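Local coordinates for histidinol-phosphatase (Listeria monocytogenes serotype 4b str. H7858, PDB 6NLR), which probably hydrolyses histidinol phosphate to histidinol and phosphate in histidine biosynthesis, using a trinuclear metal centre in a PHP-type barrel, at residues L68-N76 against L87-D95; E153-K164 against F199-I210. All blocks are in the same frame, centred on the assembly; numbering follows the deposited sequence.

Interaction 1 of 2, residues L68-N76 against L87-D95. With MN (manganese (II) ion), chain E; CO (cobalt (II) ion), chain F.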
loop_
_atom_site.group_PDB
_atom_site.type_symbol
_atom_site.label_atom_id
_atom_site.label_comp_id
_atom_site.label_asym_id
_atom_site.label_seq_id
_atom_site.Cartn_x
_atom_site.Cartn_y
_atom_site.Cartn_z
ATOM N N LEU A 68 -14.670 2.243 -12.963
ATOM C CA LEU A 68 -14.396 0.807 -12.695
ATOM C C LEU A 68 -14.625 -0.056 -13.936
ATOM O O LEU A 68 -13.769 -0.867 -14.249
ATOM C CB LEU A 68 -15.226 0.307 -11.507
ATOM C CG LEU A 68 -14.747 0.777 -10.141
ATOM C CD1 LEU A 68 -15.719 0.361 -9.043
ATOM C CD2 LEU A 68 -13.348 0.260 -9.853
ATOM N N PRO A 69 -15.762 0.024 -14.660
ATOM C CA PRO A 69 -15.945 -0.802 -15.856
ATOM C C PRO A 69 -14.805 -0.640 -16.887
ATOM O O PRO A 69 -14.356 -1.631 -17.452
ATOM C CB PRO A 69 -17.273 -0.307 -16.454
ATOM C CG PRO A 69 -18.010 0.336 -15.289
ATOM C CD PRO A 69 -16.925 0.884 -14.382
ATOM N N TYR A 70 -14.327 0.592 -17.075
ATOM C CA TYR A 70 -13.245 0.942 -18.033
ATOM C C TYR A 70 -11.921 0.367 -17.515
ATOM O O TYR A 70 -11.136 -0.181 -18.317
ATOM C CB TYR A 70 -13.210 2.453 -18.264
ATOM C CG TYR A 70 -14.494 3.008 -18.850
ATOM C CD1 TYR A 70 -14.811 2.834 -20.191
ATOM C CD2 TYR A 70 -15.416 3.671 -18.050
ATOM C CE1 TYR A 70 -16.001 3.301 -20.724
ATOM C CE2 TYR A 70 -16.595 4.177 -18.575
ATOM C CZ TYR A 70 -16.891 3.989 -19.915
ATOM O OH TYR A 70 -18.049 4.490 -20.450
ATOM N N TYR A 71 -11.702 0.430 -16.200
ATOM C CA TYR A 71 -10.503 -0.145 -15.542
ATOM C C TYR A 71 -10.442 -1.652 -15.797
ATOM O O TYR A 71 -9.409 -2.125 -16.308
ATOM C CB TYR A 71 -10.509 0.135 -14.042
ATOM C CG TYR A 71 -9.466 -0.624 -13.266
ATOM C CD1 TYR A 71 -8.125 -0.320 -13.405
ATOM C CD2 TYR A 71 -9.814 -1.630 -12.383
ATOM C CE1 TYR A 71 -7.158 -0.998 -12.688
ATOM C CE2 TYR A 71 -8.862 -2.314 -11.652
ATOM C CZ TYR A 71 -7.525 -1.992 -11.798
ATOM O OH TYR A 71 -6.561 -2.623 -11.062
ATOM N N PHE A 72 -11.519 -2.377 -15.478
ATOM C CA PHE A 72 -11.580 -3.847 -15.673
ATOM C C PHE A 72 -11.421 -4.191 -17.153
ATOM O O PHE A 72 -10.689 -5.128 -17.469
ATOM C CB PHE A 72 -12.861 -4.441 -15.089
ATOM C CG PHE A 72 -12.776 -4.608 -13.597
ATOM C CD1 PHE A 72 -11.787 -5.395 -13.043
ATOM C CD2 PHE A 72 -13.660 -3.959 -12.755
ATOM C CE1 PHE A 72 -11.711 -5.576 -11.673
ATOM C CE2 PHE A 72 -13.577 -4.130 -11.385
ATOM C CZ PHE A 72 -12.607 -4.937 -10.853
ATOM N N LYS A 73 -12.072 -3.453 -18.046
ATOM C CA LYS A 73 -11.967 -3.742 -19.489
ATOM C C LYS A 73 -10.498 -3.622 -19.924
ATOM O O LYS A 73 -10.003 -4.542 -20.584
ATOM C CB LYS A 73 -12.872 -2.799 -20.279
ATOM C CG LYS A 73 -12.771 -2.961 -21.781
ATOM C CD LYS A 73 -13.567 -1.937 -22.526
ATOM C CE LYS A 73 -13.441 -2.101 -24.021
ATOM N NZ LYS A 73 -13.759 -0.831 -24.696
ATOM N N LYS A 74 -9.822 -2.519 -19.589
ATOM C CA LYS A 74 -8.422 -2.274 -20.035
ATOM C C LYS A 74 -7.506 -3.347 -19.442
ATOM O O LYS A 74 -6.697 -3.918 -20.161
ATOM C CB LYS A 74 -7.966 -0.865 -19.662
ATOM C CG LYS A 74 -6.505 -0.546 -19.972
ATOM C CD LYS A 74 -6.173 -0.638 -21.446
ATOM C CE LYS A 74 -4.708 -0.380 -21.724
ATOM N NZ LYS A 74 -4.342 1.007 -21.359
HETATM N N MSE A 75 -7.616 -3.620 -18.132
HETATM C CA MSE A 75 -6.666 -4.531 -17.505
HETATM C C MSE A 75 -6.868 -5.966 -18.009
HETATM O O MSE A 75 -5.898 -6.700 -18.138
HETATM C CB MSE A 75 -6.764 -4.490 -15.975
HETATM C CG MSE A 75 -6.415 -3.151 -15.333
HETATM SE SE MSE A 75 -5.009 -2.150 -16.296
HETATM C CE MSE A 75 -5.695 -0.312 -16.448
ATOM N N ASN A 76 -8.120 -6.385 -18.218
ATOM C CA ASN A 76 -8.419 -7.709 -18.735
ATOM C C ASN A 76 -7.844 -7.834 -20.147
ATOM O O ASN A 76 -7.321 -8.901 -20.494
ATOM C CB ASN A 76 -9.926 -8.033 -18.707
ATOM C CG ASN A 76 -10.351 -8.566 -17.341
ATOM O OD1 ASN A 76 -11.101 -7.925 -16.588
ATOM N ND2 ASN A 76 -9.806 -9.707 -16.967
ATOM N N LEU A 87 2.229 -13.678 -16.239
ATOM C CA LEU A 87 0.953 -13.913 -15.533
ATOM C C LEU A 87 0.532 -12.604 -14.852
ATOM O O LEU A 87 1.213 -12.176 -13.896
ATOM C CB LEU A 87 1.111 -15.064 -14.541
ATOM C CG LEU A 87 -0.137 -15.362 -13.707
ATOM C CD1 LEU A 87 -1.331 -15.629 -14.625
ATOM C CD2 LEU A 87 0.123 -16.541 -12.764
ATOM N N ILE A 88 -0.548 -11.995 -15.333
ATOM C CA ILE A 88 -1.066 -10.704 -14.795
ATOM C C ILE A 88 -2.271 -10.976 -13.899
ATOM O O ILE A 88 -3.188 -11.662 -14.339
ATOM C CB ILE A 88 -1.355 -9.725 -15.942
ATOM C CG1 ILE A 88 -0.034 -9.368 -16.638
ATOM C CG2 ILE A 88 -2.104 -8.504 -15.432
ATOM C CD1 ILE A 88 -0.161 -8.508 -17.854
ATOM N N HIS A 89 -2.235 -10.465 -12.679
ATOM C CA HIS A 89 -3.386 -10.469 -11.748
ATOM C C HIS A 89 -3.985 -9.061 -11.745
ATOM O O HIS A 89 -3.245 -8.082 -11.984
ATOM C CB HIS A 89 -2.982 -10.936 -10.347
ATOM C CG HIS A 89 -2.311 -12.265 -10.298
ATOM N ND1 HIS A 89 -2.946 -13.420 -10.649
ATOM C CD2 HIS A 89 -1.052 -12.619 -9.917
ATOM C CE1 HIS A 89 -2.119 -14.446 -10.494
ATOM N NE2 HIS A 89 -0.935 -13.970 -10.044
ATOM N N ILE A 90 -5.292 -8.976 -11.527
ATOM C CA ILE A 90 -6.047 -7.703 -11.503
ATOM C C ILE A 90 -6.753 -7.601 -10.160
ATOM O O ILE A 90 -7.446 -8.520 -9.761
ATOM C CB ILE A 90 -7.034 -7.637 -12.676
ATOM C CG1 ILE A 90 -6.325 -7.889 -14.011
ATOM C CG2 ILE A 90 -7.763 -6.304 -12.647
ATOM C CD1 ILE A 90 -7.253 -8.046 -15.188
ATOM N N GLY A 91 -6.597 -6.476 -9.493
ATOM C CA GLY A 91 -7.342 -6.196 -8.259
ATOM C C GLY A 91 -7.171 -4.759 -7.857
ATOM O O GLY A 91 -7.004 -3.889 -8.743
ATOM N N PHE A 92 -7.255 -4.505 -6.562
ATOM C CA PHE A 92 -7.173 -3.144 -6.003
ATOM C C PHE A 92 -6.173 -3.096 -4.866
ATOM O O PHE A 92 -6.004 -4.101 -4.127
ATOM C CB PHE A 92 -8.546 -2.723 -5.474
ATOM C CG PHE A 92 -9.599 -2.671 -6.543
ATOM C CD1 PHE A 92 -9.630 -1.621 -7.455
ATOM C CD2 PHE A 92 -10.529 -3.691 -6.660
ATOM C CE1 PHE A 92 -10.585 -1.581 -8.462
ATOM C CE2 PHE A 92 -11.506 -3.627 -7.642
ATOM C CZ PHE A 92 -11.532 -2.575 -8.533
ATOM N N GLU A 93 -5.557 -1.927 -4.721
ATOM C CA GLU A 93 -5.031 -1.441 -3.437
ATOM C C GLU A 93 -6.232 -0.815 -2.733
ATOM O O GLU A 93 -6.680 0.290 -3.139
ATOM C CB GLU A 93 -3.880 -0.461 -3.596
ATOM C CG GLU A 93 -3.222 -0.168 -2.256
ATOM C CD GLU A 93 -2.062 0.803 -2.302
ATOM O OE1 GLU A 93 -1.763 1.292 -3.409
ATOM O OE2 GLU A 93 -1.460 1.055 -1.228
ATOM N N VAL A 94 -6.761 -1.546 -1.757
ATOM C CA VAL A 94 -7.981 -1.175 -1.010
ATOM C C VAL A 94 -7.550 -0.358 0.203
ATOM O O VAL A 94 -6.757 -0.852 1.002
ATOM C CB VAL A 94 -8.781 -2.427 -0.631
ATOM C CG1 VAL A 94 -10.059 -2.056 0.092
ATOM C CG2 VAL A 94 -9.085 -3.273 -1.867
ATOM N N ASP A 95 -8.074 0.857 0.333
ATOM C CA ASP A 95 -7.901 1.661 1.566
ATOM C C ASP A 95 -8.644 0.954 2.699
ATOM O O ASP A 95 -9.847 0.623 2.523
ATOM C CB ASP A 95 -8.407 3.089 1.385
ATOM C CG ASP A 95 -7.352 3.970 0.763
ATOM O OD1 ASP A 95 -6.504 4.508 1.529
ATOM O OD2 ASP A 95 -7.344 4.039 -0.469
HETATM MN MN MN E . -0.313 2.724 -0.755
HETATM CO CO CO F . 0.271 1.569 -4.093
HETATM O O HOH W 1 1.180 4.379 -0.104
HETATM O O HOH W 2 0.806 2.098 -2.019
#
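Helix 68-76 runs nearly antiparallel to strand 87-95, the segment axes 9.4 Å from each other at closest approach, with Met-75 and Ile-90 nearest in backbone register. From the helix, Tyr-71 turns its CG anti to the backbone N (chi1 169°), which sends the ring across to the strand. There Tyr-71 OH donates a 2.7 Å hydrogen bond to Gly-91 O, meeting that oxygen almost head-on (C=O...donor angle 164°) and near the plane of the ring. A tyrosine suits this place because its ring is apolar enough for the core while its hydroxyl satisfies a buried carbonyl.

Beside it, Phe-92 pushes the outer end of its ring among three helix side chains. Phe-92 CE1 lies 3.7 Å from Tyr-71 CE2, the two side chains lying alongside each other and pointing opposite ways, with their ring planes neither parallel nor perpendicular. Phe-72 brings its CZ to 3.5 Å from Phe-92 CZ, the two ring planes almost perpendicular at 86°. The branched end of Leu-68 fills in beside them, its CD2 3.6 Å from Phe-92 CE1. Farther along, Ile-90 uses both branches: CD1 packs 3.7 Å from Met-75 CB, whereas CG2 rests 4.1 Å from Phe-72 CE1. Residue 75 is selenomethionine, and its bent chain leads away toward Phe-11 and Val-20.

Past Phe-92 the strand reaches the metal centre, where the extended Glu-93 bridges two ions, OE1 on cobalt and OE2 on one manganese; His-6, His-8 and Asp-258 also bind the cobalt, His-123 and His-181 this manganese. The contact is thus a mainly apolar, aromatic packing with one directed polar bond, which probably helps fix the strand from which Glu-93 extends.

Interaction 2 of 2, residues E153-K164 against F199-I210; sequences EQAQLAYLEGVK and FSEEVMEKFRVI
Glu-153 and Ser-200 meet because the glutamate chain is fully extended, with CG anti to its own N (chi1 178°), while the serine chi1 of 70° sets OG between backbone N and carbonyl carbon. Ser-200 OG donates to Glu-153 OE2 at 2.6 Å, arriving from above the carboxylate plane, and accepts from Val-203 N at 3.1 Å. Serine thereby serves as N-cap of helix 201-210 and as a link to its neighbour. Water 3 adds a second link, joining Gln-156 OE1 to Ser-200 N.

The helices lie nearly parallel, 10° apart, and interlock by knobs-into-holes packing. Leu-160 fits among Val-203, Lys-206, Phe-207 and Ile-210, its CD1 making a CH-pi contact over the Phe-207 face, 4.0 Å from the ring centroid. Val-203, a compact branched knob, sits reciprocally among Glu-153, Gln-156, Leu-157 and Leu-160; its CG2 is 3.8 Å from Leu-157 CD2. Lys-206 combines an aliphatic stem with a charged end: bent at chi2 and chi4, it passes Leu-160 and brings NZ to Leu-157 O at 3.2 Å. That carbonyl also accepts from Glu-161 N, on the opposite face of its plane. The salt bridge from Lys-206 NZ to Glu-161 OE1 is long, at 4.0 Å. Toward the C-terminal ends of the two segments, Lys-164 CE lies alongside Val-209 CG1 at 3.6 Å, its NZ paired with Glu-168.

Around this pair, Gln-156 NE2 bonds to Gln-186, Tyr-159 and Val-163 reach Leu-122 of strand 117-127, Ala-155 meets helix 138-149, and Met-204 and Phe-207 pack on helix 240-248.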
loop_
_atom_site.group_PDB
_atom_site.type_symbol
_atom_site.label_atom_id
_atom_site.label_comp_id
_atom_site.label_asym_id
_atom_site.label_seq_id
_atom_site.Cartn_x
_atom_site.Cartn_y
_atom_site.Cartn_z
ATOM N N GLU A 153 6.825 9.643 17.281
ATOM C CA GLU A 153 6.609 8.301 17.884
ATOM C C GLU A 153 5.105 8.082 18.128
ATOM O O GLU A 153 4.588 6.964 17.861
ATOM C CB GLU A 153 7.420 8.125 19.171
ATOM C CG GLU A 153 7.160 6.772 19.790
ATOM C CD GLU A 153 7.823 6.456 21.111
ATOM O OE1 GLU A 153 8.601 7.301 21.589
ATOM O OE2 GLU A 153 7.575 5.332 21.633
ATOM N N GLN A 154 4.425 9.088 18.673
ATOM C CA GLN A 154 2.962 8.993 18.924
ATOM C C GLN A 154 2.239 8.737 17.585
ATOM O O GLN A 154 1.289 7.947 17.564
ATOM C CB GLN A 154 2.458 10.243 19.633
ATOM C CG GLN A 154 2.965 10.381 21.066
ATOM C CD GLN A 154 4.179 11.277 21.166
ATOM O OE1 GLN A 154 5.027 11.318 20.288
ATOM N NE2 GLN A 154 4.266 12.052 22.232
ATOM N N ALA A 155 2.694 9.364 16.496
ATOM C CA ALA A 155 2.164 9.147 15.131
ATOM C C ALA A 155 2.424 7.705 14.690
ATOM O O ALA A 155 1.479 7.103 14.110
ATOM C CB ALA A 155 2.748 10.135 14.155
ATOM N N GLN A 156 3.627 7.170 14.968
ATOM C CA GLN A 156 3.982 5.766 14.634
ATOM C C GLN A 156 2.964 4.845 15.323
ATOM O O GLN A 156 2.442 3.904 14.682
ATOM C CB GLN A 156 5.381 5.368 15.118
ATOM C CG GLN A 156 6.523 5.955 14.322
ATOM C CD GLN A 156 7.864 5.677 14.958
ATOM O OE1 GLN A 156 8.063 5.892 16.152
ATOM N NE2 GLN A 156 8.806 5.207 14.161
ATOM N N LEU A 157 2.713 5.092 16.604
ATOM C CA LEU A 157 1.874 4.169 17.405
ATOM C C LEU A 157 0.412 4.280 16.946
ATOM O O LEU A 157 -0.266 3.231 16.882
ATOM C CB LEU A 157 2.056 4.483 18.891
ATOM C CG LEU A 157 3.431 4.116 19.433
ATOM C CD1 LEU A 157 3.693 4.741 20.782
ATOM C CD2 LEU A 157 3.551 2.619 19.499
ATOM N N ALA A 158 -0.062 5.483 16.598
ATOM C CA ALA A 158 -1.439 5.643 16.066
ATOM C C ALA A 158 -1.555 4.920 14.709
ATOM O O ALA A 158 -2.558 4.233 14.446
ATOM C CB ALA A 158 -1.769 7.086 15.949
ATOM N N TYR A 159 -0.532 5.049 13.879
ATOM C CA TYR A 159 -0.460 4.381 12.552
ATOM C C TYR A 159 -0.530 2.861 12.737
ATOM O O TYR A 159 -1.373 2.186 12.067
ATOM C CB TYR A 159 0.804 4.820 11.815
ATOM C CG TYR A 159 1.114 3.959 10.625
ATOM C CD1 TYR A 159 0.430 4.136 9.419
ATOM C CD2 TYR A 159 2.047 2.935 10.717
ATOM C CE1 TYR A 159 0.683 3.317 8.333
ATOM C CE2 TYR A 159 2.334 2.139 9.626
ATOM C CZ TYR A 159 1.640 2.310 8.439
ATOM O OH TYR A 159 1.923 1.489 7.376
ATOM N N LEU A 160 0.306 2.319 13.623
ATOM C CA LEU A 160 0.358 0.849 13.831
ATOM C C LEU A 160 -0.967 0.353 14.427
ATOM O O LEU A 160 -1.344 -0.792 14.111
ATOM C CB LEU A 160 1.567 0.480 14.690
ATOM C CG LEU A 160 2.909 0.728 14.017
ATOM C CD1 LEU A 160 4.055 0.420 14.963
ATOM C CD2 LEU A 160 3.047 -0.097 12.762
ATOM N N GLU A 161 -1.651 1.146 15.250
ATOM C CA GLU A 161 -2.987 0.756 15.765
ATOM C C GLU A 161 -3.939 0.607 14.565
ATOM O O GLU A 161 -4.715 -0.368 14.541
ATOM C CB GLU A 161 -3.525 1.757 16.788
ATOM C CG GLU A 161 -4.948 1.437 17.251
ATOM C CD GLU A 161 -5.136 0.047 17.865
ATOM O OE1 GLU A 161 -4.168 -0.461 18.519
ATOM O OE2 GLU A 161 -6.234 -0.546 17.673
ATOM N N GLY A 162 -3.872 1.529 13.586
ATOM C CA GLY A 162 -4.666 1.452 12.343
ATOM C C GLY A 162 -4.348 0.188 11.552
ATOM O O GLY A 162 -5.283 -0.457 11.025
ATOM N N VAL A 163 -3.068 -0.142 11.426
ATOM C CA VAL A 163 -2.600 -1.359 10.695
ATOM C C VAL A 163 -3.196 -2.589 11.384
ATOM O O VAL A 163 -3.754 -3.440 10.699
ATOM C CB VAL A 163 -1.063 -1.424 10.629
ATOM C CG1 VAL A 163 -0.589 -2.758 10.067
ATOM C CG2 VAL A 163 -0.500 -0.248 9.828
ATOM N N LYS A 164 -3.105 -2.648 12.712
ATOM C CA LYS A 164 -3.645 -3.753 13.531
ATOM C C LYS A 164 -5.152 -3.886 13.264
ATOM O O LYS A 164 -5.623 -5.014 13.042
ATOM C CB LYS A 164 -3.315 -3.503 15.003
ATOM C CG LYS A 164 -3.823 -4.564 15.971
ATOM C CD LYS A 164 -3.317 -4.326 17.375
ATOM C CE LYS A 164 -3.752 -5.391 18.361
ATOM N NZ LYS A 164 -5.161 -5.200 18.769
ATOM N N PHE A 199 13.684 2.802 16.622
ATOM C CA PHE A 199 12.309 2.388 17.038
ATOM C C PHE A 199 12.299 2.149 18.552
ATOM O O PHE A 199 13.131 1.385 19.030
ATOM C CB PHE A 199 11.836 1.133 16.293
ATOM C CG PHE A 199 11.466 1.337 14.849
ATOM C CD1 PHE A 199 11.418 2.605 14.277
ATOM C CD2 PHE A 199 11.159 0.255 14.044
ATOM C CE1 PHE A 199 11.087 2.778 12.934
ATOM C CE2 PHE A 199 10.804 0.431 12.716
ATOM C CZ PHE A 199 10.779 1.685 12.163
ATOM N N SER A 200 11.388 2.802 19.272
ATOM C CA SER A 200 11.217 2.655 20.739
ATOM C C SER A 200 10.743 1.229 21.048
ATOM O O SER A 200 10.243 0.531 20.118
ATOM C CB SER A 200 10.208 3.642 21.253
ATOM O OG SER A 200 8.923 3.262 20.792
ATOM N N GLU A 201 10.878 0.815 22.299
ATOM C CA GLU A 201 10.473 -0.540 22.742
ATOM C C GLU A 201 8.969 -0.698 22.504
ATOM O O GLU A 201 8.556 -1.782 22.055
ATOM C CB GLU A 201 10.860 -0.753 24.206
ATOM C CG GLU A 201 10.529 -2.143 24.707
ATOM C CD GLU A 201 10.899 -3.261 23.736
ATOM O OE1 GLU A 201 12.108 -3.366 23.408
ATOM O OE2 GLU A 201 9.954 -3.968 23.241
ATOM N N GLU A 202 8.189 0.343 22.758
ATOM C CA GLU A 202 6.721 0.320 22.559
ATOM C C GLU A 202 6.397 0.110 21.069
ATOM O O GLU A 202 5.494 -0.696 20.754
ATOM C CB GLU A 202 6.071 1.600 23.088
ATOM C CG GLU A 202 4.557 1.462 23.166
ATOM C CD GLU A 202 3.812 2.641 23.777
ATOM O OE1 GLU A 202 4.478 3.562 24.294
ATOM O OE2 GLU A 202 2.570 2.637 23.716
ATOM N N VAL A 203 7.081 0.813 20.164
ATOM C CA VAL A 203 6.851 0.612 18.696
ATOM C C VAL A 203 7.191 -0.837 18.343
ATOM O O VAL A 203 6.440 -1.495 17.615
ATOM C CB VAL A 203 7.643 1.636 17.873
ATOM C CG1 VAL A 203 7.794 1.227 16.416
ATOM C CG2 VAL A 203 7.026 3.023 18.006
HETATM N N MSE A 204 8.300 -1.346 18.902
HETATM C CA MSE A 204 8.749 -2.689 18.577
HETATM C C MSE A 204 7.734 -3.734 19.048
HETATM O O MSE A 204 7.483 -4.708 18.338
HETATM C CB MSE A 204 10.122 -2.980 19.186
HETATM C CG MSE A 204 11.287 -2.389 18.419
HETATM SE SE MSE A 204 11.198 -2.769 16.463
HETATM C CE MSE A 204 10.927 -4.712 16.372
ATOM N N GLU A 205 7.170 -3.521 20.240
ATOM C CA GLU A 205 6.174 -4.426 20.804
ATOM C C GLU A 205 4.910 -4.428 19.927
ATOM O O GLU A 205 4.356 -5.517 19.664
ATOM C CB GLU A 205 5.837 -4.019 22.243
ATOM C CG GLU A 205 4.792 -4.900 22.915
ATOM C CD GLU A 205 5.076 -6.407 22.937
ATOM O OE1 GLU A 205 6.266 -6.800 22.875
ATOM O OE2 GLU A 205 4.108 -7.198 23.020
ATOM N N LYS A 206 4.504 -3.254 19.447
ATOM C CA LYS A 206 3.341 -3.113 18.544
ATOM C C LYS A 206 3.609 -3.886 17.245
ATOM O O LYS A 206 2.672 -4.552 16.751
ATOM C CB LYS A 206 3.024 -1.638 18.296
ATOM C CG LYS A 206 1.753 -1.140 18.973
ATOM C CD LYS A 206 0.469 -1.442 18.199
ATOM C CE LYS A 206 -0.736 -0.646 18.680
ATOM N NZ LYS A 206 -0.401 0.793 18.901
ATOM N N PHE A 207 4.818 -3.803 16.680
ATOM C CA PHE A 207 5.179 -4.591 15.476
ATOM C C PHE A 207 5.076 -6.099 15.794
ATOM O O PHE A 207 4.569 -6.850 14.955
ATOM C CB PHE A 207 6.549 -4.201 14.938
ATOM C CG PHE A 207 6.537 -3.067 13.945
ATOM C CD1 PHE A 207 5.880 -3.182 12.726
ATOM C CD2 PHE A 207 7.251 -1.906 14.199
ATOM C CE1 PHE A 207 5.923 -2.162 11.783
ATOM C CE2 PHE A 207 7.290 -0.881 13.264
ATOM C CZ PHE A 207 6.626 -1.009 12.054
ATOM N N ARG A 208 5.511 -6.535 16.970
ATOM C CA ARG A 208 5.502 -7.983 17.328
ATOM C C ARG A 208 4.049 -8.462 17.385
ATOM O O ARG A 208 3.771 -9.551 16.849
ATOM C CB ARG A 208 6.230 -8.251 18.648
ATOM C CG ARG A 208 7.745 -8.244 18.482
ATOM C CD ARG A 208 8.525 -8.858 19.631
ATOM N NE ARG A 208 8.317 -8.058 20.830
ATOM C CZ ARG A 208 9.080 -7.032 21.224
ATOM N NH1 ARG A 208 10.139 -6.649 20.529
ATOM N NH2 ARG A 208 8.766 -6.373 22.327
ATOM N N VAL A 209 3.168 -7.657 17.982
ATOM C CA VAL A 209 1.718 -7.988 18.104
ATOM C C VAL A 209 1.144 -8.092 16.685
ATOM O O VAL A 209 0.452 -9.094 16.396
ATOM C CB VAL A 209 0.976 -6.952 18.975
ATOM C CG1 VAL A 209 -0.540 -7.046 18.830
ATOM C CG2 VAL A 209 1.371 -7.104 20.441
ATOM N N ILE A 210 1.438 -7.107 15.826
ATOM C CA ILE A 210 0.946 -7.079 14.414
ATOM C C ILE A 210 1.441 -8.322 13.680
ATOM O O ILE A 210 0.599 -8.966 13.003
ATOM C CB ILE A 210 1.365 -5.778 13.702
ATOM C CG1 ILE A 210 0.495 -4.603 14.157
ATOM C CG2 ILE A 210 1.362 -5.935 12.193
ATOM C CD1 ILE A 210 1.074 -3.264 13.768
HETATM O O HOH W 3 10.113 5.030 17.717
#

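How the interactions relate
From the N terminus, the chain passes through strands 3-7 and 34-40 before reaching interaction 1, which closes a short connection: helix 68-81 turns back through a loop into strand 87-95, the middle strand of the five-stranded sheet. Strand 117-127 follows, and helix 152-168 then opens interaction 2. This contact closes a longer loop, containing the short strand 178-179 and His-181, when helix 201-217 returns alongside. The two loops are in series, neither nesting nor crossing. The centres of interaction 1 and interaction 2 lie about 32 Å apart, on opposite sides of the chain's centre. Interaction 1 joins a helix to the larger sheet; interaction 2 pairs two helices, the second leading into strand 220-224 of the smaller sheet.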